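Germination protein (Bacillus megaterium, PDB 6O59) is the A subunit of the spore germinant receptor GerK3, here its N-terminal domain, and probably takes part in sensing germinants that trigger spore germination. Local coordinates at residues H31-I34 with L40-A43; A42-I47 with A55-L60; N77-I82 with D115-V120. All blocks are in the same frame, centred on the assembly; numbering follows the deposited sequence.

Contact 1: H31-I34 with L40-A43; sequences HFKI and LAAA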
loop_
_atom_site.group_PDB
_atom_site.type_symbol
_atom_site.label_atom_id
_atom_site.label_comp_id
_atom_site.label_asym_id
_atom_site.label_seq_id
_atom_site.Cartn_x
_atom_site.Cartn_y
_atom_site.Cartn_z
ATOM N N HIS A 31 15.581 -4.463 1.412
ATOM C CA HIS A 31 16.524 -5.569 1.296
ATOM C C HIS A 31 17.625 -5.418 2.317
ATOM O O HIS A 31 18.091 -4.301 2.570
ATOM C CB HIS A 31 17.146 -5.638 -0.096
ATOM C CG HIS A 31 16.188 -6.030 -1.162
ATOM N ND1 HIS A 31 15.548 -5.079 -1.937
ATOM C CD2 HIS A 31 15.790 -7.259 -1.553
ATOM C CE1 HIS A 31 14.783 -5.757 -2.773
ATOM N NE2 HIS A 31 14.894 -7.073 -2.578
ATOM N N PHE A 32 18.041 -6.536 2.900
ATOM C CA PHE A 32 19.159 -6.584 3.825
ATOM C C PHE A 32 19.809 -7.983 3.778
ATOM O O PHE A 32 19.336 -8.882 3.065
ATOM C CB PHE A 32 18.767 -6.154 5.245
ATOM C CG PHE A 32 17.927 -7.113 6.049
ATOM C CD1 PHE A 32 16.550 -7.167 5.879
ATOM C CD2 PHE A 32 18.509 -7.927 7.015
ATOM C CE1 PHE A 32 15.778 -8.043 6.638
ATOM C CE2 PHE A 32 17.732 -8.796 7.778
ATOM C CZ PHE A 32 16.372 -8.840 7.593
ATOM N N LYS A 33 20.936 -8.126 4.477
ATOM C CA LYS A 33 21.693 -9.360 4.509
ATOM C C LYS A 33 21.944 -9.774 5.935
ATOM O O LYS A 33 22.097 -8.929 6.821
ATOM C CB LYS A 33 23.001 -9.217 3.729
ATOM C CG LYS A 33 22.973 -10.009 2.439
ATOM C CD LYS A 33 23.275 -9.178 1.216
ATOM C CE LYS A 33 23.167 -10.038 -0.020
ATOM N NZ LYS A 33 23.134 -9.224 -1.262
ATOM N N ILE A 34 21.945 -11.086 6.152
ATOM C CA ILE A 34 22.164 -11.702 7.446
ATOM C C ILE A 34 23.190 -12.856 7.284
ATOM O O ILE A 34 23.559 -13.233 6.164
ATOM C CB ILE A 34 20.787 -12.113 8.053
ATOM C CG1 ILE A 34 20.748 -11.848 9.578
ATOM C CG2 ILE A 34 20.326 -13.526 7.691
ATOM C CD1 ILE A 34 20.197 -10.353 9.998
ATOM N N LEU A 40 23.378 -14.611 3.484
ATOM C CA LEU A 40 21.955 -14.858 3.422
ATOM C C LEU A 40 21.157 -13.577 3.215
ATOM O O LEU A 40 21.132 -12.707 4.082
ATOM C CB LEU A 40 21.516 -15.583 4.695
ATOM C CG LEU A 40 20.248 -16.413 4.620
ATOM C CD1 LEU A 40 20.369 -17.535 3.614
ATOM C CD2 LEU A 40 19.943 -16.993 5.965
ATOM N N ALA A 41 20.494 -13.473 2.055
ATOM C CA ALA A 41 19.647 -12.338 1.719
ATOM C C ALA A 41 18.316 -12.458 2.435
ATOM O O ALA A 41 17.772 -13.555 2.541
ATOM C CB ALA A 41 19.428 -12.268 0.221
ATOM N N ALA A 42 17.804 -11.332 2.945
ATOM C CA ALA A 42 16.515 -11.238 3.623
ATOM C C ALA A 42 15.822 -9.939 3.232
ATOM O O ALA A 42 16.459 -9.051 2.662
ATOM C CB ALA A 42 16.703 -11.321 5.131
ATOM N N ALA A 43 14.514 -9.837 3.494
ATOM C CA ALA A 43 13.744 -8.629 3.183
ATOM C C ALA A 43 12.656 -8.350 4.210
ATOM O O ALA A 43 12.062 -9.294 4.753
ATOM C CB ALA A 43 13.117 -8.731 1.795
#
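Phe32 and Ala42 face each other across two antiparallel strands, and four backbone hydrogen bonds join these two segments. Phe32 N donates to Ala42 O at 3.0 Å, and Ala42 N donates back to Phe32 O at 2.9 Å. Ile34 and Leu40 form the second hydrogen-bonded pair. There Ile34 N reaches Leu40 O at 2.8 Å in a nearly straight bond, 168° at the hydrogen. The return bond from Leu40 N to Ile34 O is more bent, at 144°. His31–Ala43 and Lys33–Ala41 are the non-hydrogen-bonded pairs. At the latter, Lys33 CA makes a CA-H...O contact with Leu40 O at 3.4 Å.

The side-chain packing is apolar on the face that carries Phe32, Ile34, Leu40 and Ala42. The Phe32 ring lies over the Ala42 methyl. Its chi1 of 73° sets CG between the backbone N and the carbonyl carbon, and this folds the ring across to the neighbouring strand. Ala42 CB sits 3.8 Å from the ring centroid, a CH-pi contact over the face. Ile34 CD1 lies at the ring edge, in plane. Ile34 CG2 meets Leu40 CB at 3.8 Å. The ring also touches Leu60 and Leu61 of helix 54-62.

His31 and Lys33 project on the other face with Ala41 and Ala43. Helix 10-20 reaches that face, where Leu14 touches His31 and Leu10 touches both alanines.

The contact is part of the beta hairpin formed by strands 27-34 and 40-47. Backbone bonds set its register, while the small Ala42 side chain lets an aromatic ring lie close against the neighbouring strand.

Contact 2: A42-I47 with A55-L60; sequences AAIVYI and AIQDYL
Helix 54-62 packs on one face of the antiparallel five-stranded sheet, and Ile44 and Tyr46 of strand 40-47 meet it there. The strand and helix segments run nearly antiparallel, at 169°, with their axes 10.3 Å apart. This is a side-chain contact between the helix layer and the antiparallel sheet.

Ile44 carries the apolar part. Its CD1 touches Leu60 CD1 at 3.7 Å and also lies 3.9 Å from Leu60 CB. Ile44 CD1 also approaches Gln57 CG at 4.0 Å. Phe32 of the adjacent strand packs on Ile44.

Gln57 reaches Tyr46. Its chain is extended beyond CG (chi2 -165°), which carries the amide out to the phenol end of the tyrosine. The two side chains cross at about a right angle, with ring and amide planes 50° apart. Gln57 NE2 lies 3.3 Å from Tyr46 OH and 3.5 Å from Tyr46 CZ. Gln57 OE1 accepts a hydrogen bond from Arg30 NE on strand 27-34.

All four touching residues are buried. Leucine and isoleucine supply the greasy part of this layer, whereas the amide brings a polar group inside. Its bond to Arg30 satisfies the buried oxygen and would limit rotation of the amide beside the tyrosine.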
loop_
_atom_site.group_PDB
_atom_site.type_symbol
_atom_site.label_atom_id
_atom_site.label_comp_id
_atom_site.label_asym_id
_atom_site.label_seq_id
_atom_site.Cartn_x
_atom_site.Cartn_y
_atom_site.Cartn_z
ATOM N N ALA A 42 17.804 -11.332 2.945
ATOM C CA ALA A 42 16.515 -11.238 3.623
ATOM C C ALA A 42 15.822 -9.939 3.232
ATOM O O ALA A 42 16.459 -9.051 2.662
ATOM C CB ALA A 42 16.703 -11.321 5.131
ATOM N N ALA A 43 14.514 -9.837 3.494
ATOM C CA ALA A 43 13.744 -8.629 3.183
ATOM C C ALA A 43 12.656 -8.350 4.210
ATOM O O ALA A 43 12.062 -9.294 4.753
ATOM C CB ALA A 43 13.117 -8.731 1.795
ATOM N N ILE A 44 12.402 -7.038 4.465
ATOM C CA ILE A 44 11.285 -6.536 5.275
ATOM C C ILE A 44 10.246 -6.005 4.297
ATOM O O ILE A 44 10.573 -5.165 3.444
ATOM C CB ILE A 44 11.619 -5.469 6.353
ATOM C CG1 ILE A 44 13.053 -5.616 6.904
ATOM C CG2 ILE A 44 10.551 -5.490 7.469
ATOM C CD1 ILE A 44 13.521 -4.482 7.843
ATOM N N VAL A 45 9.015 -6.513 4.389
ATOM C CA VAL A 45 7.923 -6.070 3.524
ATOM C C VAL A 45 6.820 -5.524 4.417
ATOM O O VAL A 45 6.323 -6.250 5.283
ATOM C CB VAL A 45 7.389 -7.166 2.545
ATOM C CG1 VAL A 45 6.338 -6.587 1.599
ATOM C CG2 VAL A 45 8.514 -7.809 1.743
ATOM N N TYR A 46 6.424 -4.258 4.197
ATOM C CA TYR A 46 5.365 -3.615 4.968
ATOM C C TYR A 46 4.650 -2.514 4.163
ATOM O O TYR A 46 5.241 -1.943 3.245
ATOM C CB TYR A 46 5.937 -3.038 6.285
ATOM C CG TYR A 46 6.938 -1.916 6.112
ATOM C CD1 TYR A 46 8.286 -2.186 5.881
ATOM C CD2 TYR A 46 6.544 -0.585 6.209
ATOM C CE1 TYR A 46 9.210 -1.154 5.716
ATOM C CE2 TYR A 46 7.455 0.455 6.032
ATOM C CZ TYR A 46 8.790 0.166 5.794
ATOM O OH TYR A 46 9.689 1.198 5.646
ATOM N N ILE A 47 3.391 -2.192 4.544
ATOM C CA ILE A 47 2.611 -1.093 3.947
ATOM C C ILE A 47 2.900 0.182 4.758
ATOM O O ILE A 47 2.649 0.231 5.967
ATOM C CB ILE A 47 1.066 -1.357 3.819
ATOM C CG1 ILE A 47 0.745 -2.595 2.974
ATOM C CG2 ILE A 47 0.335 -0.144 3.256
ATOM C CD1 ILE A 47 -0.629 -2.986 3.117
ATOM N N ALA A 55 11.786 0.382 15.460
ATOM C CA ALA A 55 12.516 -0.561 16.331
ATOM C C ALA A 55 12.865 -1.911 15.632
ATOM O O ALA A 55 13.989 -2.389 15.785
ATOM C CB ALA A 55 11.718 -0.823 17.596
ATOM N N ILE A 56 11.926 -2.487 14.854
ATOM C CA ILE A 56 12.101 -3.758 14.134
ATOM C C ILE A 56 13.077 -3.559 12.958
ATOM O O ILE A 56 14.040 -4.338 12.831
ATOM C CB ILE A 56 10.739 -4.366 13.700
ATOM C CG1 ILE A 56 9.956 -4.816 14.957
ATOM C CG2 ILE A 56 10.929 -5.547 12.706
ATOM C CD1 ILE A 56 8.456 -4.936 14.808
ATOM N N GLN A 57 12.857 -2.498 12.145
ATOM C CA GLN A 57 13.744 -2.128 11.036
ATOM C C GLN A 57 15.153 -1.846 11.553
ATOM O O GLN A 57 16.118 -2.321 10.968
ATOM C CB GLN A 57 13.205 -0.913 10.291
ATOM C CG GLN A 57 11.954 -1.225 9.480
ATOM C CD GLN A 57 11.673 -0.129 8.503
ATOM O OE1 GLN A 57 12.420 0.083 7.549
ATOM N NE2 GLN A 57 10.599 0.599 8.726
ATOM N N ASP A 58 15.263 -1.128 12.684
ATOM C CA ASP A 58 16.523 -0.810 13.351
ATOM C C ASP A 58 17.275 -2.082 13.679
ATOM O O ASP A 58 18.452 -2.200 13.337
ATOM C CB ASP A 58 16.265 -0.011 14.646
ATOM C CG ASP A 58 15.888 1.448 14.469
ATOM O OD1 ASP A 58 15.719 1.883 13.308
ATOM O OD2 ASP A 58 15.763 2.157 15.495
ATOM N N TYR A 59 16.577 -3.049 14.319
ATOM C CA TYR A 59 17.155 -4.326 14.723
ATOM C C TYR A 59 17.694 -5.069 13.495
ATOM O O TYR A 59 18.876 -5.415 13.455
ATOM C CB TYR A 59 16.115 -5.179 15.483
ATOM C CG TYR A 59 16.511 -6.636 15.632
ATOM C CD1 TYR A 59 16.099 -7.593 14.705
ATOM C CD2 TYR A 59 17.306 -7.059 16.696
ATOM C CE1 TYR A 59 16.508 -8.921 14.805
ATOM C CE2 TYR A 59 17.694 -8.393 16.824
ATOM C CZ TYR A 59 17.291 -9.322 15.877
ATOM O OH TYR A 59 17.662 -10.642 15.998
ATOM N N LEU A 60 16.822 -5.268 12.488
ATOM C CA LEU A 60 17.110 -6.008 11.276
ATOM C C LEU A 60 18.147 -5.349 10.389
ATOM O O LEU A 60 19.155 -5.987 10.075
ATOM C CB LEU A 60 15.814 -6.225 10.487
ATOM C CG LEU A 60 14.814 -7.212 11.112
ATOM C CD1 LEU A 60 13.491 -7.193 10.363
ATOM C CD2 LEU A 60 15.393 -8.646 11.199
#

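Contact 3: N77-I82 with D115-V120; sequences NALELI and DGINRV
Leu79 reaches from the first turn of helix 78-86 to the loop that holds Ile117 and Arg119. Of all residues here, it has the most surface buried by the contact. Its CG is anti to the backbone N (chi1 -162°), and the end of the side chain is directed at the loop. The CD2 branch does the touching. It lies 3.8 Å from Ile117 CG2, and on another side it approaches the backbone oxygen Arg119 O at 3.3 Å. The Arg119 side chain is more distant, with its CB 4.3 Å from Leu79 CD2.

Ile117 comes second in buried surface. Its CB points toward the helix, and its two branches serve different partners. CG2 goes to Leu79, while CD1 reaches Ala78 CB at 4.3 Å. The Leu79 and Ile117 side chains meet at a slant.

The loop joins strands 110-114 and 120-124, which are neighbours in the antiparallel five-stranded sheet. The start of helix 78-86 thus packs against the connecting loop of the beta hairpin 110-114/120-124. Leu79 also touches Leu112 and Val114 of the first strand and Phe94 of strand 91-95. Ala78 packs on Leu40, one strand further across the sheet.

Arg119 contributes less surface and is exposed. Its chain beyond CB is extended. Any attraction to Glu80 would be weak and long-range, since the Arg119 guanidinium comes no closer to Glu80 than 5.6 Å, from NH1 to Glu80 OE2.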
loop_
_atom_site.group_PDB
_atom_site.type_symbol
_atom_site.label_atom_id
_atom_site.label_comp_id
_atom_site.label_asym_id
_atom_site.label_seq_id
_atom_site.Cartn_x
_atom_site.Cartn_y
_atom_site.Cartn_z
ATOM N N ASN A 77 18.023 -22.286 10.613
ATOM C CA ASN A 77 17.298 -21.783 11.786
ATOM C C ASN A 77 17.197 -20.231 11.838
ATOM O O ASN A 77 16.592 -19.702 12.773
ATOM C CB ASN A 77 17.947 -22.311 13.070
ATOM N N ALA A 78 17.738 -19.521 10.820
ATOM C CA ALA A 78 17.789 -18.052 10.731
ATOM C C ALA A 78 16.500 -17.363 11.176
ATOM O O ALA A 78 16.558 -16.517 12.061
ATOM C CB ALA A 78 18.145 -17.610 9.320
ATOM N N LEU A 79 15.345 -17.746 10.600
ATOM C CA LEU A 79 14.041 -17.142 10.895
ATOM C C LEU A 79 13.616 -17.359 12.355
ATOM O O LEU A 79 13.186 -16.403 13.003
ATOM C CB LEU A 79 12.982 -17.698 9.935
ATOM C CG LEU A 79 11.690 -16.914 9.780
ATOM C CD1 LEU A 79 11.930 -15.604 9.060
ATOM C CD2 LEU A 79 10.668 -17.731 9.023
ATOM N N GLU A 80 13.760 -18.594 12.868
ATOM C CA GLU A 80 13.409 -18.952 14.242
ATOM C C GLU A 80 14.377 -18.292 15.248
ATOM O O GLU A 80 13.934 -17.800 16.282
ATOM C CB GLU A 80 13.363 -20.481 14.413
ATOM C CG GLU A 80 11.957 -21.078 14.333
ATOM C CD GLU A 80 11.173 -21.052 13.023
ATOM O OE1 GLU A 80 11.771 -20.761 11.960
ATOM O OE2 GLU A 80 9.953 -21.342 13.062
ATOM N N LEU A 81 15.674 -18.224 14.922
ATOM C CA LEU A 81 16.675 -17.576 15.774
ATOM C C LEU A 81 16.407 -16.073 15.889
ATOM O O LEU A 81 16.542 -15.511 16.978
ATOM C CB LEU A 81 18.090 -17.818 15.212
ATOM C CG LEU A 81 19.019 -18.770 15.971
ATOM C CD1 LEU A 81 19.605 -18.132 17.230
ATOM C CD2 LEU A 81 18.380 -20.127 16.220
ATOM N N ILE A 82 16.016 -15.436 14.763
ATOM C CA ILE A 82 15.712 -14.009 14.690
ATOM C C ILE A 82 14.416 -13.735 15.441
ATOM O O ILE A 82 14.341 -12.733 16.161
ATOM C CB ILE A 82 15.664 -13.512 13.210
ATOM C CG1 ILE A 82 17.108 -13.313 12.652
ATOM C CG2 ILE A 82 14.824 -12.232 13.054
ATOM C CD1 ILE A 82 17.257 -13.078 11.101
ATOM N N ASP A 115 15.974 -15.740 2.255
ATOM C CA ASP A 115 16.489 -16.291 0.995
ATOM C C ASP A 115 15.935 -17.630 0.570
ATOM O O ASP A 115 15.625 -17.764 -0.616
ATOM C CB ASP A 115 18.018 -16.395 0.985
ATOM C CG ASP A 115 18.676 -16.308 -0.399
ATOM O OD1 ASP A 115 17.935 -16.363 -1.427
ATOM O OD2 ASP A 115 19.932 -16.174 -0.457
ATOM N N GLY A 116 15.872 -18.609 1.470
ATOM C CA GLY A 116 15.369 -19.927 1.095
ATOM C C GLY A 116 14.555 -20.645 2.145
ATOM O O GLY A 116 14.618 -21.877 2.207
ATOM N N ILE A 117 13.842 -19.898 2.979
ATOM C CA ILE A 117 13.141 -20.574 4.100
ATOM C C ILE A 117 11.745 -21.040 3.696
ATOM O O ILE A 117 11.376 -22.126 4.149
ATOM C CB ILE A 117 13.159 -19.719 5.368
ATOM C CG1 ILE A 117 14.291 -20.159 6.294
ATOM C CG2 ILE A 117 11.828 -19.814 6.064
ATOM C CD1 ILE A 117 15.389 -19.153 6.429
ATOM N N ASN A 118 10.989 -20.228 2.954
ATOM C CA ASN A 118 9.624 -20.575 2.453
ATOM C C ASN A 118 8.528 -20.456 3.529
ATOM O O ASN A 118 7.386 -20.822 3.237
ATOM C CB ASN A 118 9.603 -21.778 1.503
ATOM C CG ASN A 118 8.863 -22.987 2.030
ATOM O OD1 ASN A 118 8.669 -23.139 3.227
ATOM N ND2 ASN A 118 8.452 -23.862 1.133
ATOM N N ARG A 119 8.877 -19.981 4.727
ATOM C CA ARG A 119 7.914 -19.650 5.808
ATOM C C ARG A 119 8.140 -18.161 6.055
ATOM O O ARG A 119 9.308 -17.741 6.051
ATOM C CB ARG A 119 8.047 -20.541 7.051
ATOM C CG ARG A 119 7.682 -22.016 6.901
ATOM C CD ARG A 119 7.722 -23.016 8.055
ATOM N NE ARG A 119 7.400 -24.394 7.677
ATOM C CZ ARG A 119 7.478 -25.456 8.479
ATOM N NH1 ARG A 119 7.877 -25.315 9.729
ATOM N NH2 ARG A 119 7.160 -26.658 8.029
ATOM N N VAL A 120 7.073 -17.382 6.189
ATOM C CA VAL A 120 7.269 -15.918 6.371
ATOM C C VAL A 120 6.898 -15.557 7.801
ATOM O O VAL A 120 5.911 -16.089 8.296
ATOM C CB VAL A 120 6.455 -15.132 5.333
ATOM C CG1 VAL A 120 6.311 -13.672 5.698
ATOM C CG2 VAL A 120 7.069 -15.270 3.957
#

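How the contacts relate
All three contacts belong to the same five-stranded sheet and its helices. Contact 2 is fully buried, whereas contacts 1 and 3 are partly buried and lie further from the chain's centre. Contacts 1 and 2 both use strand 40-47; Ala42 and Ala43 fall in both ranges but take part only in contact 1. Contact 1 joins this strand edgewise to its neighbour by backbone bonds, while contact 2 covers it with a helix through side chains. Contact 3 sets a helix start against the loop between two strands and is almost purely apolar. A probable hydrogen bond from Asp115 N to Ala41 O links it to contact 1. Ile82 connects the helices, with CG2 4.1 Å from Leu60 CD2.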